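Pectate lyase II (Xanthomonas campestris pv. campestris, PDB 2QY1) probably cleaves pectate, the de-esterified pectin of plant cell walls, as a secreted polysaccharide lyase of family 1. Local coordinates at residues G45-F49 / G50-D54; S150-G153 / G154-K158; A312-K315 / A316-A320. The protein carries 2 engineered substitutions. All coordinates share one frame; numbering follows the deposited sequence.

Contact 1: G45-F49 / G50-D54; sequences GKFDF and GTIKD
The carbonyl oxygen of Asp48 is gripped twice by Thr51, once by its amide and once by its hydroxyl, and this double hold illustrates how one short turn can be fixed from both backbone and side chain. Thr51 OG1 donates to Asp48 O over 2.6 Å, in line with the carbonyl bond (180°), whereas Thr51 N reaches the same oxygen over 3.2 Å from well above the carbonyl plane. The hydroxyl gets there because chi1 of Thr51 (61°) places OG1 between the backbone N and the carbonyl carbon; CG2 then falls beside Asp48 and lies 4.0 Å from Asp48 CB. Ile52 N repeats the backbone half of this pattern, bonding Phe49 O, and completes two overlapping i to i+3 bonds.

Asp48 also works through its side chain. With chi1 at -179° the carboxylate swings forward along the chain, and OD1 accepts Gly50 N at 3.0 Å from above the carboxylate plane, an Asx turn. Beyond the turn, Lys53 curls back to bring NZ within 2.9 Å of Gly50 O.

The apolar flank is built from Phe47, Phe49 and Ile52. Ile52 CD1 meets Phe47 CE1 at the ring's edge, 3.7 Å away, and the two side chains stand about perpendicular. Phe47 CD1 in turn sits 3.5 Å above one face of the Phe49 ring, offset toward its rim, while Phe49 meets Phe137 edge-to-face and Ile52 touches Gln58 and Asn85.

The chemistry implies a division of labour: hydrogen bonds that Thr51, Gly50, Ile52 and Lys53 give to carbonyl and carboxylate oxygens hold the shape of this surface turn, and the aromatic and aliphatic groups anchor it to neighbouring loops and to the end of strand 129-137.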
loop_
_atom_site.group_PDB
_atom_site.type_symbol
_atom_site.label_atom_id
_atom_site.label_comp_id
_atom_site.label_asym_id
_atom_site.label_seq_id
_atom_site.Cartn_x
_atom_site.Cartn_y
_atom_site.Cartn_z
ATOM N N GLY A 45 -0.527 -20.404 -8.373
ATOM C CA GLY A 45 0.894 -20.479 -8.719
ATOM C C GLY A 45 1.782 -20.352 -7.499
ATOM O O GLY A 45 1.452 -19.630 -6.561
ATOM N N LYS A 46 2.897 -21.077 -7.506
ATOM C CA LYS A 46 3.831 -21.083 -6.385
ATOM C C LYS A 46 5.237 -20.759 -6.873
ATOM O O LYS A 46 6.063 -21.656 -7.049
ATOM C CB LYS A 46 3.831 -22.445 -5.680
ATOM C CG LYS A 46 2.478 -22.898 -5.153
ATOM C CD LYS A 46 2.512 -24.357 -4.713
ATOM C CE LYS A 46 3.284 -24.549 -3.409
ATOM N NZ LYS A 46 2.556 -23.981 -2.237
ATOM N N PHE A 47 5.504 -19.478 -7.098
ATOM C CA PHE A 47 6.830 -19.050 -7.534
ATOM C C PHE A 47 7.880 -19.325 -6.460
ATOM O O PHE A 47 7.711 -18.949 -5.299
ATOM C CB PHE A 47 6.836 -17.566 -7.918
ATOM C CG PHE A 47 8.139 -17.102 -8.509
ATOM C CD1 PHE A 47 9.118 -16.523 -7.703
ATOM C CD2 PHE A 47 8.392 -17.251 -9.871
ATOM C CE1 PHE A 47 10.330 -16.096 -8.244
ATOM C CE2 PHE A 47 9.601 -16.825 -10.425
ATOM C CZ PHE A 47 10.571 -16.246 -9.606
ATOM N N ASP A 48 8.958 -19.990 -6.863
ATOM C CA ASP A 48 10.084 -20.257 -5.975
ATOM C C ASP A 48 11.049 -19.081 -6.061
ATOM O O ASP A 48 11.718 -18.895 -7.078
ATOM C CB ASP A 48 10.779 -21.566 -6.372
ATOM C CG ASP A 48 11.957 -21.916 -5.466
ATOM O OD1 ASP A 48 12.180 -21.227 -4.447
ATOM O OD2 ASP A 48 12.661 -22.900 -5.777
ATOM N N PHE A 49 11.108 -18.291 -4.990
ATOM C CA PHE A 49 11.956 -17.097 -4.956
ATOM C C PHE A 49 13.449 -17.429 -4.936
ATOM O O PHE A 49 14.282 -16.590 -5.289
ATOM C CB PHE A 49 11.575 -16.194 -3.779
ATOM C CG PHE A 49 10.205 -15.589 -3.905
ATOM C CD1 PHE A 49 9.964 -14.557 -4.813
ATOM C CD2 PHE A 49 9.152 -16.052 -3.122
ATOM C CE1 PHE A 49 8.691 -14.000 -4.939
ATOM C CE2 PHE A 49 7.878 -15.498 -3.237
ATOM C CZ PHE A 49 7.647 -14.469 -4.148
ATOM N N GLY A 50 13.774 -18.660 -4.543
ATOM C CA GLY A 50 15.148 -19.164 -4.583
ATOM C C GLY A 50 15.740 -19.228 -5.981
ATOM O O GLY A 50 16.962 -19.314 -6.137
ATOM N N THR A 51 14.880 -19.187 -6.998
ATOM C CA THR A 51 15.318 -19.181 -8.397
ATOM C C THR A 51 15.964 -17.850 -8.800
ATOM O O THR A 51 16.619 -17.764 -9.841
ATOM C CB THR A 51 14.165 -19.504 -9.375
ATOM O OG1 THR A 51 13.138 -18.511 -9.259
ATOM C CG2 THR A 51 13.579 -20.883 -9.082
ATOM N N ILE A 52 15.764 -16.818 -7.981
ATOM C CA ILE A 52 16.417 -15.524 -8.182
ATOM C C ILE A 52 17.736 -15.499 -7.400
ATOM O O ILE A 52 17.758 -15.261 -6.187
ATOM C CB ILE A 52 15.493 -14.336 -7.794
ATOM C CG1 ILE A 52 14.186 -14.388 -8.598
ATOM C CG2 ILE A 52 16.203 -12.996 -8.012
ATOM C CD1 ILE A 52 13.052 -13.538 -8.026
ATOM N N LYS A 53 18.828 -15.762 -8.112
ATOM C CA LYS A 53 20.152 -15.903 -7.503
ATOM C C LYS A 53 20.875 -14.566 -7.354
ATOM O O LYS A 53 21.871 -14.462 -6.629
ATOM C CB LYS A 53 21.011 -16.881 -8.310
ATOM C CG LYS A 53 20.698 -18.358 -8.066
ATOM C CD LYS A 53 19.552 -18.854 -8.940
ATOM C CE LYS A 53 19.433 -20.371 -8.903
ATOM N NZ LYS A 53 18.975 -20.896 -7.582
ATOM N N ASP A 54 20.365 -13.550 -8.048
ATOM C CA ASP A 54 20.925 -12.208 -7.997
ATOM C C ASP A 54 19.788 -11.197 -7.952
ATOM O O ASP A 54 19.056 -11.032 -8.925
ATOM C CB ASP A 54 21.830 -11.963 -9.210
ATOM C CG ASP A 54 22.557 -10.623 -9.154
ATOM O OD1 ASP A 54 22.572 -9.966 -8.085
ATOM O OD2 ASP A 54 23.127 -10.230 -10.195
#

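Contact 2: S150-G153 / G154-K158; sequences SFDG and GIDMK
Asp156 OD2 lies 3.1 Å from Gly153 CA, the tightest approach in this bend, and it shows what a glycine can do just ahead of a strand: the carboxylate presses on the bare alpha carbon, with Asp156 CG only 3.8 Å from the same atom. With CG beside the backbone N (chi1 -67°), the carboxylate of Asp156 lies over Gly153. Its other oxygen, OD1, is held by Leu179 N, which fixes the rotation of the group. The packed side is stitched further by Tyr174 OH at Gly153 O and by backbone bonds of Gly153, Gly154 and Asp156 to Ser115, Ile116 and Leu118.

The other side is looser. Asp152 is partly exposed and extends CG anti to its own backbone N (178°), bringing OD1 to 4.1 Å from Asp156 OD2, an approach of two like-charged groups, their planes nearly perpendicular (89°). No donor of the protein's two segments lies between them; instead a water 3.2 Å from Asp152 OD2 and 3.0 Å from Asp156 OD2 is placed to donate to either, though more acceptors surround it than it has protons. Asp114 brings a third carboxylate close to the pair, its OD1 near both Asp152 OD1 and Asp156 OD2. A water mediates here, where direct contact does the packing on the other side.

Ile155 points the opposite way, into the interior, onto Val166, Asn169 and Val171. Alternation of this kind, with an acid turned out of the coil, though still buried, and an aliphatic group within, belongs to the parallel beta-helix of the pectate lyases, and the cluster of Asp114, Asp152 and Asp156 is consistent with the calcium site that family 1 enzymes carry in their substrate cleft.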
loop_
_atom_site.group_PDB
_atom_site.type_symbol
_atom_site.label_atom_id
_atom_site.label_comp_id
_atom_site.label_asym_id
_atom_site.label_seq_id
_atom_site.Cartn_x
_atom_site.Cartn_y
_atom_site.Cartn_z
ATOM N N SER A 150 16.128 0.154 -8.119
ATOM C CA SER A 150 16.381 -1.287 -8.192
ATOM C C SER A 150 15.053 -2.042 -8.156
ATOM O O SER A 150 14.921 -3.122 -8.738
ATOM C CB SER A 150 17.298 -1.749 -7.054
ATOM O OG SER A 150 18.571 -1.133 -7.151
ATOM N N PHE A 151 14.087 -1.458 -7.449
ATOM C CA PHE A 151 12.698 -1.910 -7.428
ATOM C C PHE A 151 11.791 -0.677 -7.399
ATOM O O PHE A 151 12.291 0.449 -7.391
ATOM C CB PHE A 151 12.450 -2.836 -6.228
ATOM C CG PHE A 151 13.269 -4.099 -6.272
ATOM C CD1 PHE A 151 12.800 -5.225 -6.948
ATOM C CD2 PHE A 151 14.527 -4.148 -5.672
ATOM C CE1 PHE A 151 13.566 -6.391 -7.008
ATOM C CE2 PHE A 151 15.302 -5.305 -5.731
ATOM C CZ PHE A 151 14.819 -6.429 -6.398
ATOM N N ASP A 152 10.473 -0.878 -7.414
ATOM C CA ASP A 152 9.527 0.250 -7.415
ATOM C C ASP A 152 8.585 0.202 -6.208
ATOM O O ASP A 152 8.975 -0.255 -5.138
ATOM C CB ASP A 152 8.757 0.317 -8.744
ATOM C CG ASP A 152 7.714 1.438 -8.778
ATOM O OD1 ASP A 152 6.511 1.119 -8.829
ATOM O OD2 ASP A 152 8.088 2.633 -8.751
ATOM N N GLY A 153 7.349 0.667 -6.391
ATOM C CA GLY A 153 6.403 0.847 -5.296
ATOM C C GLY A 153 5.792 -0.435 -4.778
ATOM O O GLY A 153 5.728 -1.437 -5.490
ATOM N N GLY A 154 5.352 -0.402 -3.524
ATOM C CA GLY A 154 4.744 -1.569 -2.893
ATOM C C GLY A 154 3.244 -1.554 -3.089
ATOM O O GLY A 154 2.701 -2.345 -3.864
ATOM N N ILE A 155 2.574 -0.647 -2.381
ATOM C CA ILE A 155 1.129 -0.503 -2.486
ATOM C C ILE A 155 0.830 0.959 -2.804
ATOM O O ILE A 155 0.783 1.807 -1.910
ATOM C CB ILE A 155 0.411 -0.994 -1.199
ATOM C CG1 ILE A 155 0.742 -2.473 -0.951
ATOM C CG2 ILE A 155 -1.105 -0.787 -1.311
ATOM C CD1 ILE A 155 0.585 -2.928 0.478
ATOM N N ASP A 156 0.647 1.238 -4.092
ATOM C CA ASP A 156 0.585 2.611 -4.597
ATOM C C ASP A 156 -0.772 2.991 -5.164
ATOM O O ASP A 156 -1.489 2.145 -5.704
ATOM C CB ASP A 156 1.634 2.816 -5.695
ATOM C CG ASP A 156 3.056 2.740 -5.179
ATOM O OD1 ASP A 156 3.268 2.747 -3.949
ATOM O OD2 ASP A 156 3.969 2.688 -6.022
ATOM N N MET A 157 -1.108 4.274 -5.043
ATOM C CA MET A 157 -2.235 4.851 -5.770
ATOM C C MET A 157 -1.950 6.300 -6.182
ATOM O O MET A 157 -1.199 7.015 -5.513
ATOM C CB MET A 157 -3.555 4.715 -4.990
ATOM C CG MET A 157 -3.645 5.490 -3.682
ATOM S SD MET A 157 -4.964 4.861 -2.609
ATOM C CE MET A 157 -4.178 3.428 -1.892
ATOM N N LYS A 158 -2.539 6.715 -7.298
ATOM C CA LYS A 158 -2.299 8.048 -7.841
ATOM C C LYS A 158 -3.453 8.519 -8.720
ATOM O O LYS A 158 -4.300 7.723 -9.131
ATOM C CB LYS A 158 -0.989 8.073 -8.641
ATOM C CG LYS A 158 -0.978 7.158 -9.859
ATOM C CD LYS A 158 0.315 7.297 -10.642
ATOM C CE LYS A 158 0.475 6.161 -11.640
ATOM N NZ LYS A 158 1.879 6.062 -12.130
HETATM O O HOH W 1 6.150 4.446 -6.991
#

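Contact 3: A312-K315 / A316-A320; sequences AQVK and AKVIA
Val314 O receives the shortest polar bond here, from Val318 N at 2.8 Å with a nearly straight N-H...O angle of 166°. Lys317 N to Gln313 O and Ile319 N to Lys315 O, each 3.0 Å, flank it one residue earlier and one later, so the segment is a worked example of alpha-helical i to i+4 bonding. Just ahead of these bonds a water bridges the same spacing: it donates to Ala312 O at 2.8 Å and accepts from Ala316 N at 2.9 Å, linking two groups too far apart to bond directly.

The side chains sort by face. Val314 and Val318 lie side by side and point the same way, CG1 of the former 3.8 Å from CG2 of the latter; both are buried, Val314 against Asn220 and Tyr245, Val318 against Tyr222 and Arg200. Lys315 and Ile319 form a second such pair, in which Ile319 CD1 touches the aliphatic Lys315 CG, also at 3.8 Å. With CG1 beside its own backbone N (chi1 -75°), Ile319 lies over the preceding turn, CG1 3.3 Å from Lys315 O, the oxygen that its amide already bonds.

The two lysines leave the helix differently. Lys315 leaves with CG anti to the backbone N (chi1 175°) and stays extended to its end, where its ammonium group forms a salt bridge with Glu247. Lys317 bends at its second and third torsions, and NZ binds Glu330 O at the C terminus of the chain.

Taken together, the chemistry implies a short helix held to the beta-helix by two kinds of force: the two valines with the aliphatic parts of Lys315 and Ile319 pack on strands 193-202, 215-226 and 245-255, while charged lysine ends tether it to one of those strands and to the chain terminus.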
loop_
_atom_site.group_PDB
_atom_site.type_symbol
_atom_site.label_atom_id
_atom_site.label_comp_id
_atom_site.label_asym_id
_atom_site.label_seq_id
_atom_site.Cartn_x
_atom_site.Cartn_y
_atom_site.Cartn_z
ATOM N N ALA A 312 -0.799 -0.358 22.509
ATOM C CA ALA A 312 0.276 -1.189 23.060
ATOM C C ALA A 312 0.202 -2.639 22.578
ATOM O O ALA A 312 1.218 -3.336 22.529
ATOM C CB ALA A 312 0.271 -1.130 24.585
ATOM N N GLN A 313 -1.003 -3.077 22.214
ATOM C CA GLN A 313 -1.240 -4.446 21.758
ATOM C C GLN A 313 -1.073 -4.606 20.242
ATOM O O GLN A 313 -1.078 -5.729 19.733
ATOM C CB GLN A 313 -2.634 -4.914 22.187
ATOM C CG GLN A 313 -2.826 -4.996 23.706
ATOM C CD GLN A 313 -4.262 -5.291 24.114
ATOM O OE1 GLN A 313 -4.711 -4.873 25.184
ATOM N NE2 GLN A 313 -4.986 -6.014 23.268
ATOM N N VAL A 314 -0.910 -3.485 19.540
ATOM C CA VAL A 314 -0.818 -3.466 18.071
ATOM C C VAL A 314 0.356 -4.286 17.517
ATOM O O VAL A 314 0.185 -5.031 16.553
ATOM C CB VAL A 314 -0.814 -2.009 17.511
ATOM C CG1 VAL A 314 -0.308 -1.953 16.067
ATOM C CG2 VAL A 314 -2.205 -1.404 17.608
ATOM N N LYS A 315 1.534 -4.161 18.128
ATOM C CA LYS A 315 2.701 -4.938 17.702
ATOM C C LYS A 315 2.385 -6.433 17.633
ATOM O O LYS A 315 2.571 -7.058 16.590
ATOM C CB LYS A 315 3.908 -4.686 18.616
ATOM C CG LYS A 315 5.121 -5.565 18.308
ATOM C CD LYS A 315 6.353 -5.135 19.094
ATOM C CE LYS A 315 7.520 -6.091 18.862
ATOM N NZ LYS A 315 8.785 -5.615 19.504
ATOM N N ALA A 316 1.893 -6.989 18.741
ATOM C CA ALA A 316 1.554 -8.413 18.823
ATOM C C ALA A 316 0.415 -8.793 17.878
ATOM O O ALA A 316 0.499 -9.801 17.170
ATOM C CB ALA A 316 1.215 -8.801 20.261
ATOM N N LYS A 317 -0.639 -7.977 17.865
ATOM C CA LYS A 317 -1.804 -8.212 17.012
ATOM C C LYS A 317 -1.428 -8.238 15.529
ATOM O O LYS A 317 -1.817 -9.158 14.807
ATOM C CB LYS A 317 -2.903 -7.170 17.300
ATOM C CG LYS A 317 -4.000 -7.010 16.231
ATOM C CD LYS A 317 -4.821 -8.281 15.973
ATOM C CE LYS A 317 -5.875 -8.534 17.035
ATOM N NZ LYS A 317 -6.607 -9.801 16.745
ATOM N N VAL A 318 -0.663 -7.241 15.093
ATOM C CA VAL A 318 -0.254 -7.132 13.692
ATOM C C VAL A 318 0.707 -8.253 13.286
ATOM O O VAL A 318 0.535 -8.858 12.232
ATOM C CB VAL A 318 0.313 -5.723 13.372
ATOM C CG1 VAL A 318 0.995 -5.694 12.020
ATOM C CG2 VAL A 318 -0.804 -4.684 13.413
ATOM N N ILE A 319 1.694 -8.554 14.127
ATOM C CA ILE A 319 2.585 -9.689 13.869
ATOM C C ILE A 319 1.779 -10.980 13.669
ATOM O O ILE A 319 2.092 -11.782 12.788
ATOM C CB ILE A 319 3.667 -9.854 14.974
ATOM C CG1 ILE A 319 4.748 -8.777 14.818
ATOM C CG2 ILE A 319 4.303 -11.251 14.920
ATOM C CD1 ILE A 319 5.640 -8.587 16.046
ATOM N N ALA A 320 0.720 -11.145 14.457
ATOM C CA ALA A 320 -0.107 -12.352 14.418
ATOM C C ALA A 320 -1.054 -12.439 13.213
ATOM O O ALA A 320 -1.423 -13.540 12.795
ATOM C CB ALA A 320 -0.897 -12.488 15.715
HETATM O O HOH W 2 2.137 -5.717 21.346
#

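Overall arrangement
Followed from the N terminus, the three contacts come in series, and none nests within or crosses another. Contact 1 closes a small turn in the loop between strands 39-43 and 65-69, on the surface of the fold. Contact 2 rounds the end of the loop after strand 129-137 and enters strand 155-158, near the centre of the chain; its nearest atoms are about 7 Å from those of contact 1. Contact 3 closes successive turns of helix 314-321, laid across later strands, with its centre about 25 Å from that of contact 2. Local closures of this kind thus shape a peripheral loop, a strand entrance and a covering helix around one beta-helix.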